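Local coordinates for protein oxalate biosynthetic component 1 (Burkholderia thailandensis, PDB 5IKY) that serves oxalate biosynthesis under quorum-sensing control as a bifunctional enzyme that combines a serine hydrolase activity with an additional lyase activity, at residues Leu614-Asp619 with Val676-Pro681; Glu618-Leu623 with Arg736-Arg741; Leu729-Arg734 with Thr846-Ser851. All blocks are in the same frame, centred on the assembly; numbering follows the deposited sequence.

Interaction 1: residues Leu614-Asp619 with Val676-Pro681; sequences LDRYED and VDQFKP
Asp615 only borders the contact, Asp615 O passing 4.0 Å from Gln678 OE1, while the carboxylate of Asp615 heads elsewhere to a salt bridge with Arg734. Arg616, next along the 3-10 turn, carries most of the contact. Arg616 and Gln678 cross at a slant, Arg616 CG standing 3.6 Å from Gln678 OE1, and the planes of the guanidinium and the amide are inclined by 37°. The arginine leaves its backbone with CG beside the backbone N, and the bend at chi3 (58°) turns the guanidinium toward the Gln678 carbonyl. There Arg616 NE gives a nearly straight hydrogen bond to Gln678 O (3.2 Å, 169° at the hydrogen), with the oxygen in the guanidinium plane. Here two connections of the cap domain, each with a 3-10 turn, one preceding helix 629-641 and the other following it, are joined by an arginine edge rather than by strand pairing. One face of the same group receives Lys680, whose chain, extended beyond CG, crosses the arginine at about a right angle; Lys680 CE comes to 3.6 Å from Arg616 NH1. Both ends are positive, Arg616 NH1 and Lys680 NZ being 4.0 Å apart, but each has its own acid: Arg616 is paired with Glu613 and Glu639, and Lys680 with Glu688, so the two cations sit among carboxylates that probably balance their charge. Past the side chain, the carbonyl of Arg616 faces the aliphatic part of the glutamine, with Arg616 O 3.5 Å from Gln678 CG, and Gln678 NE2 is bonded to Leu733 O on helix 715-734.

Interaction 2: residues Glu618-Leu623 with Arg736-Arg741; sequences EDHEYL and RSNASR
Asn738 reaches across to Glu618 with its side-chain amide, and its carbonyl serves His620, so one residue engages both ends of a three-residue stretch. Starting at its base, Asn738 CB only skirts the glutamate, 4.1 Å from Glu618 OE2. The chi1 of 55° sets Asn738 CG between the backbone N and the carbonyl carbon and directs the amide at Glu618, where CG comes within 3.1 Å of Glu618 OE2. From this carbon the two branches fare differently. Asn738 OD1 is 2.9 Å from Glu618 OE2; both are acceptors, so this close approach is no bond and the exact placing of the carboxylate against the amide is doubtful. The carboxylate and amide planes stand almost perpendicular, and the approach of Asn738 ND2 to the same OE2 has too poor an angle to count. Instead ND2 donates to the backbone, bonding Glu618 O at 2.6 Å with 146° at the hydrogen. This is where the link from helix 715-734 to strand 747-752 of the C-terminal alpha/beta hydrolase region passes a surface loop of the cap domain, and neither chain is in regular structure. Back on the main chain of the asparagine, its carbonyl takes a second short bond: His620 NE2 to Asn738 O, also 2.6 Å, with the oxygen near the ring plane but 21° out of it. His620 is also the first residue of a type I turn ending at Leu623. Farther on, Ser740 OG approaches His620 CE1 at 3.6 Å, obliquely to the ring. The connecting chain is tied as well to the preceding helix, Ser737 OG bonding Arg734 O.

Interaction 3: residues Leu729-Arg734 with Thr846-Ser851; sequences LTLELR and TVIEAS
Ile848 points its CD1 methyl at Leu731, the two side chains crossing at a slant so that CD1 sits 3.7 Å from Leu731 CG, while Thr730 CG2 touches the same methyl at 3.8 Å. A chi1 of 54° places Ile848 CG1 between its backbone N and carbonyl carbon and sends CD1 toward the helix; its other branch, CG2, lies against the stem of Arg734. Those two chains run past one another in opposite senses, with Ile848 CG2 4.0 Å from Arg734 CD. Here the last turn of helix 715-734 packs on the chain leading into helix 849-860 in the alpha/beta hydrolase region. Ile848 is the N-cap of that second helix, and its N-H is bonded to Ser851 OG (3.2 Å), one half of a capping box. Thr846 crosses Arg734 at about a right angle and lays CG2 over one guanidinium face, 3.9 Å from Arg734 NH1, the polar end of the arginine being engaged by Asp615 and Ser740. Leu731 CD2 also packs on the Thr846 backbone, 3.3 Å from Thr846 O.

In the fold
Interactions 1 and 2 lie at the surface and start from the same loop, sharing Glu618 and Asp619; both are held by polar groups, the first by an arginine on a backbone carbonyl, with its charges balanced from outside the segments, the second by amide and imidazole donors binding carbonyls. Interaction 3 is the buried one, largely apolar, and places helix 715-734 on the alpha/beta hydrolase region. The end of that helix binds the group together, sending polar groups to both surface contacts. Interaction 1 stays within the cap domain, whereas in interaction 2 residues 618-623 of the cap meet the segment following helix 715-734.

Interaction 1: residues Leu614-Asp619 with Val676-Pro681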
loop_
_atom_site.group_PDB
_atom_site.type_symbol
_atom_site.label_atom_id
_atom_site.label_comp_id
_atom_site.label_asym_id
_atom_site.label_seq_id
_atom_site.Cartn_x
_atom_site.Cartn_y
_atom_site.Cartn_z
ATOM N N LEU A 614 24.288 12.271 17.934
ATOM C CA LEU A 614 25.527 12.150 18.699
ATOM C C LEU A 614 25.772 13.351 19.611
ATOM O O LEU A 614 26.619 13.294 20.501
ATOM C CB LEU A 614 26.717 11.969 17.754
ATOM C CG LEU A 614 26.865 10.591 17.106
ATOM C CD1 LEU A 614 27.975 10.603 16.069
ATOM C CD2 LEU A 614 27.130 9.531 18.164
ATOM N N ASP A 615 25.031 14.432 19.387
ATOM C CA ASP A 615 25.149 15.630 20.214
ATOM C C ASP A 615 24.746 15.354 21.662
ATOM O O ASP A 615 25.165 16.062 22.577
ATOM C CB ASP A 615 24.296 16.766 19.641
ATOM C CG ASP A 615 24.814 17.270 18.305
ATOM O OD1 ASP A 615 25.653 16.579 17.690
ATOM O OD2 ASP A 615 24.376 18.357 17.868
ATOM N N ARG A 616 23.932 14.321 21.859
ATOM C CA ARG A 616 23.472 13.942 23.190
ATOM C C ARG A 616 24.432 12.963 23.861
ATOM O O ARG A 616 24.323 12.699 25.059
ATOM C CB ARG A 616 22.070 13.330 23.116
ATOM C CG ARG A 616 20.982 14.310 22.705
ATOM C CD ARG A 616 19.661 13.598 22.450
ATOM N NE ARG A 616 19.195 12.861 23.621
ATOM C CZ ARG A 616 18.679 11.637 23.573
ATOM N NH1 ARG A 616 18.566 11.009 22.412
ATOM N NH2 ARG A 616 18.279 11.039 24.689
ATOM N N TYR A 617 25.370 12.427 23.086
ATOM C CA TYR A 617 26.324 11.448 23.601
ATOM C C TYR A 617 27.586 12.118 24.137
ATOM O O TYR A 617 28.167 12.986 23.487
ATOM C CB TYR A 617 26.683 10.430 22.515
ATOM C CG TYR A 617 25.549 9.487 22.171
ATOM C CD1 TYR A 617 24.482 9.908 21.387
ATOM C CD2 TYR A 617 25.545 8.177 22.630
ATOM C CE1 TYR A 617 23.441 9.051 21.071
ATOM C CE2 TYR A 617 24.509 7.312 22.318
ATOM C CZ TYR A 617 23.459 7.755 21.539
ATOM O OH TYR A 617 22.426 6.898 21.227
ATOM N N GLU A 618 27.999 11.706 25.332
ATOM C CA GLU A 618 29.156 12.292 25.999
ATOM C C GLU A 618 30.455 11.978 25.261
ATOM O O GLU A 618 31.250 12.872 24.970
ATOM C CB GLU A 618 29.242 11.789 27.442
ATOM C CG GLU A 618 30.345 12.431 28.267
ATOM C CD GLU A 618 29.859 13.628 29.061
ATOM O OE1 GLU A 618 29.712 13.502 30.295
ATOM O OE2 GLU A 618 29.622 14.693 28.453
ATOM N N ASP A 619 30.663 10.700 24.963
ATOM C CA ASP A 619 31.878 10.253 24.293
ATOM C C ASP A 619 31.658 10.102 22.790
ATOM O O ASP A 619 31.873 9.027 22.229
ATOM C CB ASP A 619 32.358 8.928 24.888
ATOM C CG ASP A 619 32.528 8.992 26.395
ATOM O OD1 ASP A 619 32.723 10.104 26.931
ATOM O OD2 ASP A 619 32.463 7.927 27.046
ATOM N N VAL A 676 22.081 11.072 31.874
ATOM C CA VAL A 676 20.703 11.263 32.311
ATOM C C VAL A 676 20.202 12.685 32.051
ATOM O O VAL A 676 19.049 12.879 31.670
ATOM C CB VAL A 676 20.544 10.929 33.811
ATOM C CG1 VAL A 676 19.122 11.200 34.281
ATOM C CG2 VAL A 676 20.923 9.478 34.068
ATOM N N ASP A 677 21.067 13.678 32.235
ATOM C CA ASP A 677 20.647 15.064 32.043
ATOM C C ASP A 677 20.662 15.449 30.564
ATOM O O ASP A 677 20.443 16.608 30.209
ATOM C CB ASP A 677 21.525 16.022 32.857
ATOM C CG ASP A 677 22.792 16.422 32.127
ATOM O OD1 ASP A 677 23.496 15.528 31.609
ATOM O OD2 ASP A 677 23.079 17.637 32.067
ATOM N N GLN A 678 20.919 14.468 29.703
ATOM C CA GLN A 678 20.770 14.653 28.264
ATOM C C GLN A 678 19.488 13.982 27.780
ATOM O O GLN A 678 19.211 13.943 26.580
ATOM C CB GLN A 678 21.982 14.100 27.511
ATOM C CG GLN A 678 23.141 15.080 27.396
ATOM C CD GLN A 678 22.778 16.328 26.610
ATOM O OE1 GLN A 678 22.422 16.254 25.434
ATOM N NE2 GLN A 678 22.869 17.483 27.258
ATOM N N PHE A 679 18.714 13.448 28.722
ATOM C CA PHE A 679 17.417 12.860 28.403
ATOM C C PHE A 679 16.443 13.936 27.949
ATOM O O PHE A 679 16.390 15.023 28.525
ATOM C CB PHE A 679 16.829 12.114 29.605
ATOM C CG PHE A 679 17.430 10.756 29.839
ATOM C CD1 PHE A 679 18.277 10.181 28.905
ATOM C CD2 PHE A 679 17.133 10.047 30.992
ATOM C CE1 PHE A 679 18.824 8.928 29.124
ATOM C CE2 PHE A 679 17.675 8.795 31.216
ATOM C CZ PHE A 679 18.522 8.235 30.280
ATOM N N LYS A 680 15.673 13.628 26.913
ATOM C CA LYS A 680 14.656 14.544 26.420
ATOM C C LYS A 680 13.484 14.609 27.392
ATOM O O LYS A 680 12.970 13.575 27.819
ATOM C CB LYS A 680 14.171 14.108 25.036
ATOM C CG LYS A 680 15.265 14.060 23.984
ATOM C CD LYS A 680 14.781 13.382 22.714
ATOM C CE LYS A 680 15.880 13.335 21.666
ATOM N NZ LYS A 680 15.450 12.598 20.446
ATOM N N PRO A 681 13.061 15.831 27.752
ATOM C CA PRO A 681 11.860 16.021 28.572
ATOM C C PRO A 681 10.602 15.554 27.840
ATOM O O PRO A 681 10.644 15.356 26.626
ATOM C CB PRO A 681 11.831 17.533 28.814
ATOM C CG PRO A 681 12.619 18.113 27.688
ATOM C CD PRO A 681 13.698 17.111 27.401
#

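Interaction 2: residues Glu618-Leu623 with Arg736-Arg741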
loop_
_atom_site.group_PDB
_atom_site.type_symbol
_atom_site.label_atom_id
_atom_site.label_comp_id
_atom_site.label_asym_id
_atom_site.label_seq_id
_atom_site.Cartn_x
_atom_site.Cartn_y
_atom_site.Cartn_z
ATOM N N GLU A 618 27.999 11.706 25.332
ATOM C CA GLU A 618 29.156 12.292 25.999
ATOM C C GLU A 618 30.455 11.978 25.261
ATOM O O GLU A 618 31.250 12.872 24.970
ATOM C CB GLU A 618 29.242 11.789 27.442
ATOM C CG GLU A 618 30.345 12.431 28.267
ATOM C CD GLU A 618 29.859 13.628 29.061
ATOM O OE1 GLU A 618 29.712 13.502 30.295
ATOM O OE2 GLU A 618 29.622 14.693 28.453
ATOM N N ASP A 619 30.663 10.700 24.963
ATOM C CA ASP A 619 31.878 10.253 24.293
ATOM C C ASP A 619 31.658 10.102 22.790
ATOM O O ASP A 619 31.873 9.027 22.229
ATOM C CB ASP A 619 32.358 8.928 24.888
ATOM C CG ASP A 619 32.528 8.992 26.395
ATOM O OD1 ASP A 619 32.723 10.104 26.931
ATOM O OD2 ASP A 619 32.463 7.927 27.046
ATOM N N HIS A 620 31.232 11.182 22.143
ATOM C CA HIS A 620 30.923 11.139 20.717
ATOM C C HIS A 620 32.180 11.105 19.853
ATOM O O HIS A 620 32.178 10.520 18.769
ATOM C CB HIS A 620 30.053 12.336 20.324
ATOM C CG HIS A 620 30.622 13.662 20.727
ATOM N ND1 HIS A 620 31.352 14.452 19.865
ATOM C CD2 HIS A 620 30.557 14.342 21.896
ATOM C CE1 HIS A 620 31.719 15.557 20.488
ATOM N NE2 HIS A 620 31.248 15.516 21.721
ATOM N N GLU A 621 33.251 11.727 20.334
ATOM C CA GLU A 621 34.500 11.789 19.582
ATOM C C GLU A 621 35.127 10.407 19.411
ATOM O O GLU A 621 35.874 10.169 18.463
ATOM C CB GLU A 621 35.492 12.729 20.270
ATOM N N TYR A 622 34.812 9.498 20.328
ATOM C CA TYR A 622 35.365 8.149 20.288
ATOM C C TYR A 622 34.322 7.123 19.854
ATOM O O TYR A 622 34.435 5.939 20.177
ATOM C CB TYR A 622 35.938 7.770 21.656
ATOM N N LEU A 623 33.310 7.578 19.120
ATOM C CA LEU A 623 32.244 6.698 18.649
ATOM C C LEU A 623 32.313 6.496 17.133
ATOM O O LEU A 623 32.626 7.426 16.390
ATOM C CB LEU A 623 30.877 7.259 19.049
ATOM N N ARG A 736 23.953 22.163 27.180
ATOM C CA ARG A 736 24.402 21.535 28.418
ATOM C C ARG A 736 25.231 20.286 28.138
ATOM O O ARG A 736 25.504 19.499 29.043
ATOM C CB ARG A 736 23.211 21.163 29.304
ATOM C CG ARG A 736 22.241 22.294 29.585
ATOM C CD ARG A 736 21.352 21.942 30.766
ATOM N NE ARG A 736 20.988 20.527 30.769
ATOM C CZ ARG A 736 19.831 20.049 30.324
ATOM N NH1 ARG A 736 18.910 20.872 29.840
ATOM N NH2 ARG A 736 19.591 18.746 30.367
ATOM N N SER A 737 25.622 20.101 26.882
ATOM C CA SER A 737 26.386 18.921 26.498
ATOM C C SER A 737 27.780 19.291 26.009
ATOM O O SER A 737 28.085 20.466 25.799
ATOM C CB SER A 737 25.648 18.135 25.411
ATOM O OG SER A 737 25.620 18.856 24.190
ATOM N N ASN A 738 28.623 18.280 25.832
ATOM C CA ASN A 738 29.934 18.483 25.231
ATOM C C ASN A 738 29.871 18.228 23.731
ATOM O O ASN A 738 30.733 17.559 23.160
ATOM C CB ASN A 738 30.983 17.582 25.890
ATOM C CG ASN A 738 30.602 16.116 25.854
ATOM O OD1 ASN A 738 29.425 15.771 25.748
ATOM N ND2 ASN A 738 31.600 15.243 25.944
ATOM N N ALA A 739 28.829 18.761 23.100
ATOM C CA ALA A 739 28.673 18.665 21.658
ATOM C C ALA A 739 29.619 19.636 20.967
ATOM O O ALA A 739 29.945 20.691 21.516
ATOM C CB ALA A 739 27.235 18.943 21.257
ATOM N N SER A 740 30.058 19.276 19.765
ATOM C CA SER A 740 31.011 20.083 19.013
ATOM C C SER A 740 30.494 21.498 18.760
ATOM O O SER A 740 29.419 21.683 18.188
ATOM C CB SER A 740 31.343 19.408 17.681
ATOM O OG SER A 740 31.619 18.030 17.865
ATOM N N ARG A 741 31.259 22.489 19.207
ATOM C CA ARG A 741 30.936 23.885 18.947
ATOM C C ARG A 741 30.959 24.141 17.445
ATOM O O ARG A 741 31.818 23.621 16.735
ATOM C CB ARG A 741 31.916 24.816 19.666
#

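Interaction 3: residues Leu729-Arg734 with Thr846-Ser851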
loop_
_atom_site.group_PDB
_atom_site.type_symbol
_atom_site.label_atom_id
_atom_site.label_comp_id
_atom_site.label_asym_id
_atom_site.label_seq_id
_atom_site.Cartn_x
_atom_site.Cartn_y
_atom_site.Cartn_z
ATOM N N LEU A 729 13.708 23.483 22.347
ATOM C CA LEU A 729 13.934 22.484 23.385
ATOM C C LEU A 729 15.210 21.679 23.148
ATOM O O LEU A 729 15.878 21.271 24.096
ATOM C CB LEU A 729 12.733 21.541 23.486
ATOM C CG LEU A 729 11.439 22.141 24.036
ATOM C CD1 LEU A 729 10.327 21.110 24.023
ATOM C CD2 LEU A 729 11.652 22.680 25.441
ATOM N N THR A 730 15.541 21.449 21.882
ATOM C CA THR A 730 16.723 20.668 21.538
ATOM C C THR A 730 17.999 21.473 21.770
ATOM O O THR A 730 18.993 20.946 22.271
ATOM C CB THR A 730 16.675 20.187 20.077
ATOM O OG1 THR A 730 15.512 19.372 19.881
ATOM C CG2 THR A 730 17.913 19.373 19.739
ATOM N N LEU A 731 17.962 22.753 21.410
ATOM C CA LEU A 731 19.108 23.638 21.589
ATOM C C LEU A 731 19.490 23.762 23.056
ATOM O O LEU A 731 20.672 23.742 23.401
ATOM C CB LEU A 731 18.815 25.021 21.009
ATOM C CG LEU A 731 18.895 25.129 19.486
ATOM C CD1 LEU A 731 18.394 26.479 19.020
ATOM C CD2 LEU A 731 20.322 24.897 19.019
ATOM N N GLU A 732 18.485 23.885 23.916
ATOM C CA GLU A 732 18.722 23.984 25.349
ATOM C C GLU A 732 19.411 22.720 25.861
ATOM O O GLU A 732 20.279 22.779 26.735
ATOM C CB GLU A 732 17.409 24.228 26.095
ATOM C CG GLU A 732 17.310 23.556 27.454
ATOM C CD GLU A 732 15.999 23.859 28.156
ATOM O OE1 GLU A 732 14.966 23.971 27.460
ATOM O OE2 GLU A 732 16.004 23.994 29.400
ATOM N N LEU A 733 19.042 21.583 25.281
ATOM C CA LEU A 733 19.640 20.306 25.648
ATOM C C LEU A 733 21.058 20.180 25.094
ATOM O O LEU A 733 21.876 19.423 25.620
ATOM C CB LEU A 733 18.771 19.150 25.146
ATOM C CG LEU A 733 18.687 17.906 26.029
ATOM C CD1 LEU A 733 18.162 18.269 27.411
ATOM C CD2 LEU A 733 17.804 16.855 25.380
ATOM N N ARG A 734 21.343 20.923 24.028
ATOM C CA ARG A 734 22.650 20.874 23.382
ATOM C C ARG A 734 23.653 21.785 24.089
ATOM O O ARG A 734 24.859 21.532 24.076
ATOM C CB ARG A 734 22.534 21.266 21.907
ATOM C CG ARG A 734 23.750 20.896 21.071
ATOM C CD ARG A 734 23.647 21.442 19.653
ATOM N NE ARG A 734 24.646 20.845 18.771
ATOM C CZ ARG A 734 25.914 21.237 18.700
ATOM N NH1 ARG A 734 26.346 22.233 19.462
ATOM N NH2 ARG A 734 26.750 20.632 17.868
ATOM N N THR A 846 23.016 28.251 17.922
ATOM C CA THR A 846 23.533 27.157 17.108
ATOM C C THR A 846 22.500 26.710 16.072
ATOM O O THR A 846 21.303 26.658 16.359
ATOM C CB THR A 846 23.941 25.952 17.988
ATOM O OG1 THR A 846 24.871 26.383 18.989
ATOM C CG2 THR A 846 24.582 24.857 17.150
ATOM N N VAL A 847 22.968 26.401 14.866
ATOM C CA VAL A 847 22.090 25.921 13.805
ATOM C C VAL A 847 22.019 24.397 13.806
ATOM O O VAL A 847 23.012 23.721 13.536
ATOM C CB VAL A 847 22.559 26.402 12.418
ATOM C CG1 VAL A 847 21.697 25.790 11.325
ATOM C CG2 VAL A 847 22.529 27.920 12.343
ATOM N N ILE A 848 20.843 23.864 14.120
ATOM C CA ILE A 848 20.631 22.421 14.123
ATOM C C ILE A 848 19.599 22.011 13.078
ATOM O O ILE A 848 19.080 22.852 12.342
ATOM C CB ILE A 848 20.179 21.913 15.504
ATOM C CG1 ILE A 848 18.945 22.685 15.980
ATOM C CG2 ILE A 848 21.311 22.041 16.513
ATOM C CD1 ILE A 848 18.406 22.207 17.310
ATOM N N GLU A 849 19.309 20.716 13.021
ATOM C CA GLU A 849 18.407 20.169 12.015
ATOM C C GLU A 849 17.014 20.796 12.087
ATOM O O GLU A 849 16.430 21.146 11.061
ATOM C CB GLU A 849 18.309 18.649 12.165
ATOM C CG GLU A 849 17.034 18.053 11.592
ATOM C CD GLU A 849 16.737 16.660 12.122
ATOM O OE1 GLU A 849 16.128 16.551 13.210
ATOM O OE2 GLU A 849 17.103 15.676 11.447
ATOM N N ALA A 850 16.497 20.956 13.303
ATOM C CA ALA A 850 15.171 21.531 13.500
ATOM C C ALA A 850 15.103 22.974 13.006
ATOM O O ALA A 850 14.043 23.443 12.591
ATOM C CB ALA A 850 14.775 21.454 14.969
ATOM N N SER A 851 16.234 23.672 13.057
ATOM C CA SER A 851 16.310 25.041 12.560
ATOM C C SER A 851 16.034 25.078 11.060
ATOM O O SER A 851 15.301 25.937 10.572
ATOM C CB SER A 851 17.682 25.655 12.856
ATOM O OG SER A 851 18.049 25.479 14.214
#